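Local coordinates for glucose-6-phosphate isomerase (Plasmodium falciparum, PDB 3QKI), which probably catalyses the reversible conversion of glucose 6-phosphate to fructose 6-phosphate, the second step of glycolysis, at residues K159-T164 with S279-A284; F183-M188 with S325-Y330; L238-T243 with K266-K271. One frame throughout, in Å; residues are numbered along the deposited sequence. Where two conformers were deposited one is given.

Interaction 1: residues K159-T164 with S279-A284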
loop_
_atom_site.group_PDB
_atom_site.type_symbol
_atom_site.label_atom_id
_atom_site.label_comp_id
_atom_site.label_asym_id
_atom_site.label_seq_id
_atom_site.Cartn_x
_atom_site.Cartn_y
_atom_site.Cartn_z
ATOM N N LYS A 159 33.045 -12.267 12.361
ATOM C CA LYS A 159 33.448 -11.122 11.546
ATOM C C LYS A 159 33.351 -11.387 10.065
ATOM O O LYS A 159 33.186 -12.523 9.648
ATOM C CB LYS A 159 34.901 -10.700 11.906
ATOM C CG LYS A 159 35.113 -10.297 13.378
ATOM C CD LYS A 159 36.558 -9.874 13.647
ATOM C CE LYS A 159 36.967 -9.849 15.107
ATOM N NZ LYS A 159 37.019 -11.207 15.724
ATOM N N THR A 160 33.505 -10.322 9.264
ATOM C CA THR A 160 33.485 -10.360 7.804
ATOM C C THR A 160 34.795 -11.005 7.334
ATOM O O THR A 160 35.662 -11.303 8.166
ATOM C CB THR A 160 33.389 -8.933 7.247
ATOM O OG1 THR A 160 34.597 -8.235 7.538
ATOM C CG2 THR A 160 32.151 -8.143 7.772
ATOM N N CYS A 161 34.968 -11.154 6.020
ATOM C CA CYS A 161 36.190 -11.713 5.446
ATOM C C CYS A 161 37.380 -10.747 5.637
ATOM O O CYS A 161 38.534 -11.191 5.589
ATOM C CB CYS A 161 35.978 -12.040 3.976
ATOM S SG CYS A 161 35.531 -10.607 2.982
ATOM N N LYS A 162 37.100 -9.437 5.867
ATOM C CA LYS A 162 38.133 -8.440 6.128
ATOM C C LYS A 162 38.354 -8.227 7.637
ATOM O O LYS A 162 38.932 -7.222 8.026
ATOM C CB LYS A 162 37.895 -7.120 5.338
ATOM C CG LYS A 162 36.629 -6.355 5.706
ATOM C CD LYS A 162 36.623 -4.921 5.139
ATOM C CE LYS A 162 35.399 -4.129 5.553
ATOM N NZ LYS A 162 35.266 -2.846 4.806
ATOM N N ASN A 163 37.899 -9.198 8.475
ATOM C CA ASN A 163 37.981 -9.196 9.937
ATOM C C ASN A 163 37.416 -7.915 10.583
ATOM O O ASN A 163 37.948 -7.368 11.558
ATOM C CB ASN A 163 39.369 -9.636 10.451
ATOM C CG ASN A 163 39.736 -11.057 10.060
ATOM O OD1 ASN A 163 40.583 -11.283 9.198
ATOM N ND2 ASN A 163 39.095 -12.055 10.662
ATOM N N THR A 164 36.292 -7.456 10.047
ATOM C CA THR A 164 35.585 -6.289 10.562
ATOM C C THR A 164 34.158 -6.719 10.939
ATOM O O THR A 164 33.748 -7.840 10.639
ATOM C CB THR A 164 35.569 -5.172 9.517
ATOM O OG1 THR A 164 34.864 -5.655 8.377
ATOM C CG2 THR A 164 36.990 -4.687 9.129
ATOM N N SER A 279 31.377 -18.055 2.566
ATOM C CA SER A 279 30.544 -18.729 3.569
ATOM C C SER A 279 30.362 -17.895 4.839
ATOM O O SER A 279 29.381 -18.097 5.560
ATOM C CB SER A 279 31.083 -20.121 3.902
ATOM O OG SER A 279 32.234 -20.057 4.725
ATOM N N LYS A 280 31.287 -16.946 5.123
ATOM C CA LYS A 280 31.146 -16.088 6.303
ATOM C C LYS A 280 30.052 -15.038 6.047
ATOM O O LYS A 280 29.445 -14.559 7.003
ATOM C CB LYS A 280 32.446 -15.354 6.639
ATOM C CG LYS A 280 33.603 -16.230 7.017
ATOM C CD LYS A 280 34.823 -15.373 7.176
ATOM C CE LYS A 280 36.064 -16.190 7.411
ATOM N NZ LYS A 280 37.266 -15.317 7.451
ATOM N N HIS A 281 29.793 -14.709 4.763
ATOM C CA HIS A 281 28.835 -13.680 4.331
ATOM C C HIS A 281 27.432 -14.201 3.940
ATOM O O HIS A 281 26.573 -13.411 3.517
ATOM C CB HIS A 281 29.454 -12.866 3.176
ATOM C CG HIS A 281 30.573 -11.967 3.636
ATOM N ND1 HIS A 281 30.430 -10.591 3.664
ATOM C CD2 HIS A 281 31.812 -12.280 4.083
ATOM C CE1 HIS A 281 31.578 -10.117 4.130
ATOM N NE2 HIS A 281 32.445 -11.094 4.378
ATOM N N MET A 282 27.212 -15.513 4.032
ATOM C CA MET A 282 25.949 -16.129 3.627
ATOM C C MET A 282 25.325 -16.990 4.688
ATOM O O MET A 282 25.990 -17.824 5.307
ATOM C CB MET A 282 26.145 -16.971 2.361
ATOM C CG MET A 282 26.767 -16.205 1.220
ATOM S SD MET A 282 26.729 -17.138 -0.300
ATOM C CE MET A 282 25.419 -16.317 -1.102
ATOM N N VAL A 283 24.030 -16.777 4.912
ATOM C CA VAL A 283 23.233 -17.585 5.818
ATOM C C VAL A 283 21.929 -18.037 5.149
ATOM O O VAL A 283 21.441 -17.378 4.211
ATOM C CB VAL A 283 23.111 -17.112 7.295
ATOM C CG1 VAL A 283 24.125 -16.049 7.652
ATOM C CG2 VAL A 283 21.715 -16.678 7.665
ATOM N N ALA A 284 21.402 -19.194 5.570
ATOM C CA ALA A 284 20.138 -19.646 5.014
ATOM C C ALA A 284 19.135 -19.937 6.091
ATOM O O ALA A 284 19.491 -20.395 7.170
ATOM C CB ALA A 284 20.347 -20.886 4.155
HETATM O O HOH W 1 36.484 -13.340 9.730
#
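His281 lays the NE2 end of its imidazole against the Thr160-Cys161 peptide, where NE2 accepts a hydrogen bond from Cys161 N at 3.0 Å. The donor sits at the ring edge, only 13° out of the imidazole plane, and the N-H...N angle is 155°. Thr160 CB packs beside the same nitrogen, 3.7 Å from His281 NE2, while Cys161 SG comes to 3.4 Å from it. With chi1 at 60°, the sulfur sits between its own backbone N and carbonyl carbon, which leaves it close to NE2, approaching the ring obliquely. The segment 159-164 is the loop between helix 135-154 and strand 168-172, and its type I turn from Thr160 to Asn163 presents the N-H that His281 takes up; 279-284 leads into strand 282-285 of the same parallel sheet, that of a sugar-isomerase (SIS) domain. Through its other nitrogen, ND1, the imidazole bonds Thr243 O, and Phe166 meets it edge-to-face. Such bonding is consistent with a neutral ring protonated at ND1. Lys280 reaches the turn less directly: its extended chain runs past Lys159 O, and NZ donates a hydrogen bond to a water 3.1 Å from Lys280 NZ, which itself donates to Thr160 O at 2.7 Å. NZ is also bonded to Asn277 OD1. Inside the loop, the hydroxyls Thr160 OG1 and Thr164 OG1 share a hydrogen bond of 2.7 Å.

Interaction 2: residues F183-M188 with S325-Y330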
loop_
_atom_site.group_PDB
_atom_site.type_symbol
_atom_site.label_atom_id
_atom_site.label_comp_id
_atom_site.label_asym_id
_atom_site.label_seq_id
_atom_site.Cartn_x
_atom_site.Cartn_y
_atom_site.Cartn_z
ATOM N N PHE A 183 7.621 -5.601 8.469
ATOM C CA PHE A 183 6.676 -4.904 9.346
ATOM C C PHE A 183 7.392 -4.642 10.691
ATOM O O PHE A 183 7.465 -3.499 11.120
ATOM C CB PHE A 183 5.354 -5.715 9.518
ATOM C CG PHE A 183 4.740 -5.720 10.914
ATOM C CD1 PHE A 183 4.535 -4.533 11.612
ATOM C CD2 PHE A 183 4.393 -6.913 11.535
ATOM C CE1 PHE A 183 4.045 -4.548 12.926
ATOM C CE2 PHE A 183 3.846 -6.919 12.825
ATOM C CZ PHE A 183 3.680 -5.737 13.510
ATOM N N VAL A 184 7.923 -5.692 11.332
ATOM C CA VAL A 184 8.571 -5.592 12.654
ATOM C C VAL A 184 9.835 -4.742 12.607
ATOM O O VAL A 184 10.063 -3.945 13.510
ATOM C CB VAL A 184 8.810 -6.973 13.332
ATOM C CG1 VAL A 184 9.434 -6.808 14.729
ATOM C CG2 VAL A 184 7.511 -7.771 13.429
ATOM N N TYR A 185 10.636 -4.885 11.550
ATOM C CA TYR A 185 11.851 -4.128 11.376
ATOM C C TYR A 185 11.565 -2.599 11.361
ATOM O O TYR A 185 12.116 -1.846 12.164
ATOM C CB TYR A 185 12.601 -4.581 10.107
ATOM C CG TYR A 185 13.833 -3.745 9.880
ATOM C CD1 TYR A 185 14.929 -3.830 10.745
ATOM C CD2 TYR A 185 13.873 -2.792 8.861
ATOM C CE1 TYR A 185 16.028 -2.999 10.597
ATOM C CE2 TYR A 185 14.966 -1.950 8.710
ATOM C CZ TYR A 185 16.047 -2.069 9.572
ATOM O OH TYR A 185 17.155 -1.307 9.378
ATOM N N GLU A 186 10.700 -2.166 10.467
ATOM C CA GLU A 186 10.323 -0.759 10.372
ATOM C C GLU A 186 9.616 -0.245 11.640
ATOM O O GLU A 186 9.839 0.897 12.034
ATOM C CB GLU A 186 9.470 -0.522 9.119
ATOM C CG GLU A 186 10.281 -0.598 7.832
ATOM C CD GLU A 186 11.351 0.465 7.678
ATOM O OE1 GLU A 186 11.169 1.594 8.191
ATOM O OE2 GLU A 186 12.394 0.154 7.064
ATOM N N ALA A 187 8.794 -1.089 12.279
ATOM C CA ALA A 187 8.072 -0.706 13.488
ATOM C C ALA A 187 9.007 -0.432 14.663
ATOM O O ALA A 187 8.797 0.513 15.421
ATOM C CB ALA A 187 7.085 -1.797 13.874
ATOM N N MET A 188 10.016 -1.286 14.819
ATOM C CA MET A 188 10.906 -1.299 15.974
ATOM C C MET A 188 12.239 -0.564 15.857
ATOM O O MET A 188 12.833 -0.261 16.890
ATOM C CB MET A 188 11.130 -2.757 16.430
ATOM C CG MET A 188 9.847 -3.485 16.855
ATOM S SD MET A 188 8.671 -2.480 17.842
ATOM C CE MET A 188 9.735 -2.009 19.214
ATOM N N SER A 325 16.958 -10.399 15.385
ATOM C CA SER A 325 17.886 -10.518 16.511
ATOM C C SER A 325 19.260 -9.958 16.086
ATOM O O SER A 325 19.944 -9.400 16.911
ATOM C CB SER A 325 18.044 -11.974 16.943
ATOM O OG SER A 325 16.844 -12.469 17.511
ATOM N N ILE A 326 19.636 -10.054 14.814
ATOM C CA ILE A 326 20.891 -9.436 14.340
ATOM C C ILE A 326 20.732 -7.902 14.441
ATOM O O ILE A 326 21.576 -7.224 15.027
ATOM C CB ILE A 326 21.292 -9.891 12.914
ATOM C CG1 ILE A 326 21.766 -11.373 12.920
ATOM C CG2 ILE A 326 22.386 -8.949 12.307
ATOM C CD1 ILE A 326 21.777 -12.052 11.555
ATOM N N ALA A 327 19.616 -7.373 13.920
ATOM C CA ALA A 327 19.352 -5.931 13.918
ATOM C C ALA A 327 19.187 -5.337 15.305
ATOM O O ALA A 327 19.690 -4.234 15.565
ATOM C CB ALA A 327 18.113 -5.634 13.074
ATOM N N PHE A 328 18.468 -6.047 16.207
ATOM C CA PHE A 328 18.099 -5.474 17.493
ATOM C C PHE A 328 18.618 -6.163 18.756
ATOM O O PHE A 328 18.452 -5.607 19.842
ATOM C CB PHE A 328 16.574 -5.371 17.586
ATOM C CG PHE A 328 15.902 -4.695 16.413
ATOM C CD1 PHE A 328 16.396 -3.495 15.901
ATOM C CD2 PHE A 328 14.754 -5.233 15.846
ATOM C CE1 PHE A 328 15.764 -2.865 14.834
ATOM C CE2 PHE A 328 14.099 -4.580 14.798
ATOM C CZ PHE A 328 14.602 -3.398 14.305
ATOM N N GLY A 329 19.174 -7.357 18.605
ATOM C CA GLY A 329 19.635 -8.168 19.734
ATOM C C GLY A 329 18.554 -9.159 20.133
ATOM O O GLY A 329 17.360 -8.838 20.089
ATOM N N TYR A 330 18.954 -10.385 20.489
ATOM C CA TYR A 330 18.038 -11.443 20.901
ATOM C C TYR A 330 17.135 -11.068 22.079
ATOM O O TYR A 330 15.959 -11.462 22.076
ATOM C CB TYR A 330 18.791 -12.749 21.201
ATOM C CG TYR A 330 17.847 -13.896 21.471
ATOM C CD1 TYR A 330 17.151 -14.511 20.432
ATOM C CD2 TYR A 330 17.565 -14.300 22.773
ATOM C CE1 TYR A 330 16.228 -15.526 20.683
ATOM C CE2 TYR A 330 16.663 -15.327 23.031
ATOM C CZ TYR A 330 15.997 -15.936 21.984
ATOM O OH TYR A 330 15.080 -16.926 22.236
#
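Phe328 reaches across from the end of helix 318-328 and sets the CZ-CE2 part of its ring against helix 179-197. Its CZ lies 3.6 Å from Tyr185 CD1 and 3.6 Å from the backbone Tyr185 O, while Phe328 CE2 comes to 3.8 Å from Met188 CB. The two rings are nearly parallel, with planes at 12°, yet they have slid so far apart, 5.8 Å between the Phe328 and Tyr185 centroids, that they barely overlap; the contact is a grazing one between CZ and CD1, made by dispersion, with no hydrogen bond across it. Ala327 CB meets the edge of the phenol at Tyr185 CE1, 4.2 Å away, and lies over the centre of the Phe328 ring on one face, linking the two aromatics. Tyr185 CG stands anti to its backbone nitrogen (chi1 177°), which brings the CE1 edge of the phenol within contact of Ala327 CB; Met188 contributes its CB, its bent chain leading the sulfur elsewhere. Further out, Tyr192 brings its ring to Phe328 at a steep angle, and Tyr185 OH makes a weak hydrogen bond to Phe218 O. Gly329 leaves the helix with positive phi and at once serves as N-cap of helix 330-349. Helix 179-197 follows Gly176 and Ser177, which bind fructose 6-phosphate, but the Val184 side chain is about 12 Å from Gly176: this is buried packing, not part of the sugar site. The helix packs on both helix 318-328 and helix 523-543, Phe523 of the latter touching Phe328 as well, while its Glu186 forms a salt bridge with Arg233 of the second subunit.

Interaction 3: residues L238-T243 with K266-K271; sequences LDQYDT and KWLSLK
The short 3-10 turn at Gln240-Asp242 runs close beside the last part of helix 255-268, with Gln240 CA only 5.3 Å from Leu268 CA. Gln240 lays its side chain over the indole of Trp267: CG stands 3.5 Å from the centroid of the six-membered ring in a CH-pi contact, and the amide plane is stacked within 6° of the ring plane. A bend at chi2 (91°) brings Gln240 NE2 to Trp267 O, at 2.8 Å and a fairly straight 165°. Leu270 N reaches that carbonyl from the opposite face. Lys271 passes its CD over one face of the Tyr241 ring, 4.3 Å from the centroid, and ends in a salt bridge from NZ to Asp239 OD1 at 2.8 Å. From the opposite carboxylate face the same oxygen accepts from Tyr241 N at 3.0 Å, closing an Asx turn. The loop leads into strand 243-248, which helix 255-268 connects to its parallel neighbour 282-285, a beta-alpha-beta crossover; the contact ties the start of this unit to the far part of its helix. One acceptor on each side takes a bond from across the contact and one from its own segment, so local turns and long-range contact are likely to hold each other in place.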
loop_
_atom_site.group_PDB
_atom_site.type_symbol
_atom_site.label_atom_id
_atom_site.label_comp_id
_atom_site.label_asym_id
_atom_site.label_seq_id
_atom_site.Cartn_x
_atom_site.Cartn_y
_atom_site.Cartn_z
ATOM N N LEU A 238 26.297 -0.255 -1.166
ATOM C CA LEU A 238 26.717 -1.265 -0.191
ATOM C C LEU A 238 28.053 -1.818 -0.610
ATOM O O LEU A 238 28.279 -2.031 -1.806
ATOM C CB LEU A 238 25.681 -2.421 -0.053
ATOM C CG LEU A 238 24.312 -2.119 0.596
ATOM C CD1 LEU A 238 23.636 -3.386 1.079
ATOM C CD2 LEU A 238 24.417 -1.170 1.760
ATOM N N ASP A 239 28.934 -2.069 0.373
ATOM C CA ASP A 239 30.208 -2.718 0.084
ATOM C C ASP A 239 30.003 -4.198 0.419
ATOM O O ASP A 239 29.511 -4.510 1.510
ATOM C CB ASP A 239 31.349 -2.110 0.940
ATOM C CG ASP A 239 32.756 -2.641 0.669
ATOM O OD1 ASP A 239 32.882 -3.713 0.044
ATOM O OD2 ASP A 239 33.731 -1.980 1.089
ATOM N N GLN A 240 30.360 -5.108 -0.533
ATOM C CA GLN A 240 30.258 -6.567 -0.343
ATOM C C GLN A 240 30.948 -7.008 0.942
ATOM O O GLN A 240 30.429 -7.880 1.626
ATOM C CB GLN A 240 30.878 -7.331 -1.512
ATOM C CG GLN A 240 30.083 -7.259 -2.805
ATOM C CD GLN A 240 30.484 -6.105 -3.685
ATOM O OE1 GLN A 240 30.818 -5.027 -3.213
ATOM N NE2 GLN A 240 30.429 -6.307 -4.994
ATOM N N TYR A 241 32.096 -6.376 1.280
ATOM C CA TYR A 241 32.890 -6.689 2.472
ATOM C C TYR A 241 32.193 -6.449 3.809
ATOM O O TYR A 241 32.611 -7.047 4.799
ATOM C CB TYR A 241 34.255 -5.977 2.457
ATOM C CG TYR A 241 35.210 -6.360 1.341
ATOM C CD1 TYR A 241 35.346 -7.681 0.937
ATOM C CD2 TYR A 241 36.087 -5.423 0.798
ATOM C CE1 TYR A 241 36.269 -8.051 -0.037
ATOM C CE2 TYR A 241 37.019 -5.779 -0.178
ATOM C CZ TYR A 241 37.112 -7.098 -0.590
ATOM O OH TYR A 241 38.019 -7.452 -1.567
ATOM N N ASP A 242 31.150 -5.584 3.858
ATOM C CA ASP A 242 30.393 -5.271 5.083
ATOM C C ASP A 242 29.053 -6.002 5.169
ATOM O O ASP A 242 28.322 -5.826 6.145
ATOM C CB ASP A 242 30.046 -3.762 5.089
ATOM C CG ASP A 242 31.196 -2.797 5.059
ATOM O OD1 ASP A 242 32.209 -3.063 5.737
ATOM O OD2 ASP A 242 31.053 -1.725 4.422
ATOM N N THR A 243 28.704 -6.750 4.133
ATOM C CA THR A 243 27.377 -7.327 3.935
ATOM C C THR A 243 27.172 -8.810 4.253
ATOM O O THR A 243 27.827 -9.671 3.669
ATOM C CB THR A 243 26.935 -6.986 2.500
ATOM O OG1 THR A 243 27.135 -5.582 2.279
ATOM C CG2 THR A 243 25.479 -7.377 2.206
ATOM N N LYS A 266 26.671 -13.673 -7.006
ATOM C CA LYS A 266 27.506 -13.138 -8.081
ATOM C C LYS A 266 28.028 -11.745 -7.675
ATOM O O LYS A 266 29.212 -11.481 -7.853
ATOM C CB LYS A 266 26.724 -13.036 -9.406
ATOM C CG LYS A 266 26.476 -14.376 -10.086
ATOM C CD LYS A 266 27.565 -14.743 -11.055
ATOM C CE LYS A 266 27.476 -16.197 -11.476
ATOM N NZ LYS A 266 26.364 -16.444 -12.434
ATOM N N TRP A 267 27.162 -10.881 -7.089
ATOM C CA TRP A 267 27.550 -9.546 -6.614
ATOM C C TRP A 267 28.602 -9.670 -5.485
ATOM O O TRP A 267 29.619 -8.964 -5.530
ATOM C CB TRP A 267 26.320 -8.752 -6.146
ATOM C CG TRP A 267 26.631 -7.454 -5.445
ATOM C CD1 TRP A 267 27.024 -6.277 -6.024
ATOM C CD2 TRP A 267 26.575 -7.209 -4.035
ATOM N NE1 TRP A 267 27.229 -5.320 -5.063
ATOM C CE2 TRP A 267 26.933 -5.854 -3.831
ATOM C CE3 TRP A 267 26.289 -8.014 -2.914
ATOM C CZ2 TRP A 267 26.937 -5.263 -2.564
ATOM C CZ3 TRP A 267 26.296 -7.426 -1.651
ATOM C CH2 TRP A 267 26.628 -6.069 -1.484
ATOM N N LEU A 268 28.366 -10.575 -4.494
ATOM C CA LEU A 268 29.348 -10.800 -3.416
ATOM C C LEU A 268 30.709 -11.238 -4.012
ATOM O O LEU A 268 31.750 -10.750 -3.568
ATOM C CB LEU A 268 28.893 -11.892 -2.414
ATOM C CG LEU A 268 27.812 -11.563 -1.383
ATOM C CD1 LEU A 268 27.522 -12.817 -0.534
ATOM C CD2 LEU A 268 28.225 -10.393 -0.466
ATOM N N SER A 269 30.682 -12.137 -5.021
ATOM C CA SER A 269 31.866 -12.717 -5.671
ATOM C C SER A 269 32.672 -11.753 -6.542
ATOM O O SER A 269 33.744 -12.112 -7.014
ATOM C CB SER A 269 31.502 -13.972 -6.456
ATOM O OG SER A 269 30.964 -14.933 -5.565
ATOM N N LEU A 270 32.176 -10.541 -6.749
ATOM C CA LEU A 270 32.919 -9.511 -7.466
ATOM C C LEU A 270 34.114 -9.091 -6.590
ATOM O O LEU A 270 35.152 -8.703 -7.119
ATOM C CB LEU A 270 32.024 -8.288 -7.769
ATOM C CG LEU A 270 30.866 -8.525 -8.756
ATOM C CD1 LEU A 270 29.967 -7.332 -8.817
ATOM C CD2 LEU A 270 31.357 -8.845 -10.160
ATOM N N LYS A 271 33.976 -9.227 -5.261
ATOM C CA LYS A 271 35.005 -8.864 -4.282
ATOM C C LYS A 271 35.439 -10.035 -3.412
ATOM O O LYS A 271 36.612 -10.091 -3.059
ATOM C CB LYS A 271 34.518 -7.716 -3.373
ATOM C CG LYS A 271 34.241 -6.398 -4.101
ATOM C CD LYS A 271 35.052 -5.269 -3.472
ATOM C CE LYS A 271 34.194 -4.183 -2.909
ATOM N NZ LYS A 271 34.921 -3.390 -1.884
HETATM O O HOH W 2 27.392 -1.932 -4.379
HETATM O O HOH W 3 38.718 -8.159 -4.309
#

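Interactions 1 and 3 are neighbours, their centres about 10 Å apart, and they touch through the close packing of Thr160 and His281 on Tyr241 and the weak ion pair of Lys162 with Asp242. Both lie where strands 168-172, 243-248 and 282-285 of the parallel sheet begin, whereas sugar-binding Gly176, Ser177 and Ser249 to Thr251 follow the first two of these strands, at the other end of the sheet; these two contacts are therefore structural. Interaction 2 lies about 20 Å from interaction 1 and about 23 Å from interaction 3, centre to centre, deeper in the chain among helices. Along the sequence interaction 3 is nested inside the loops closed by the other two, whose own segments alternate.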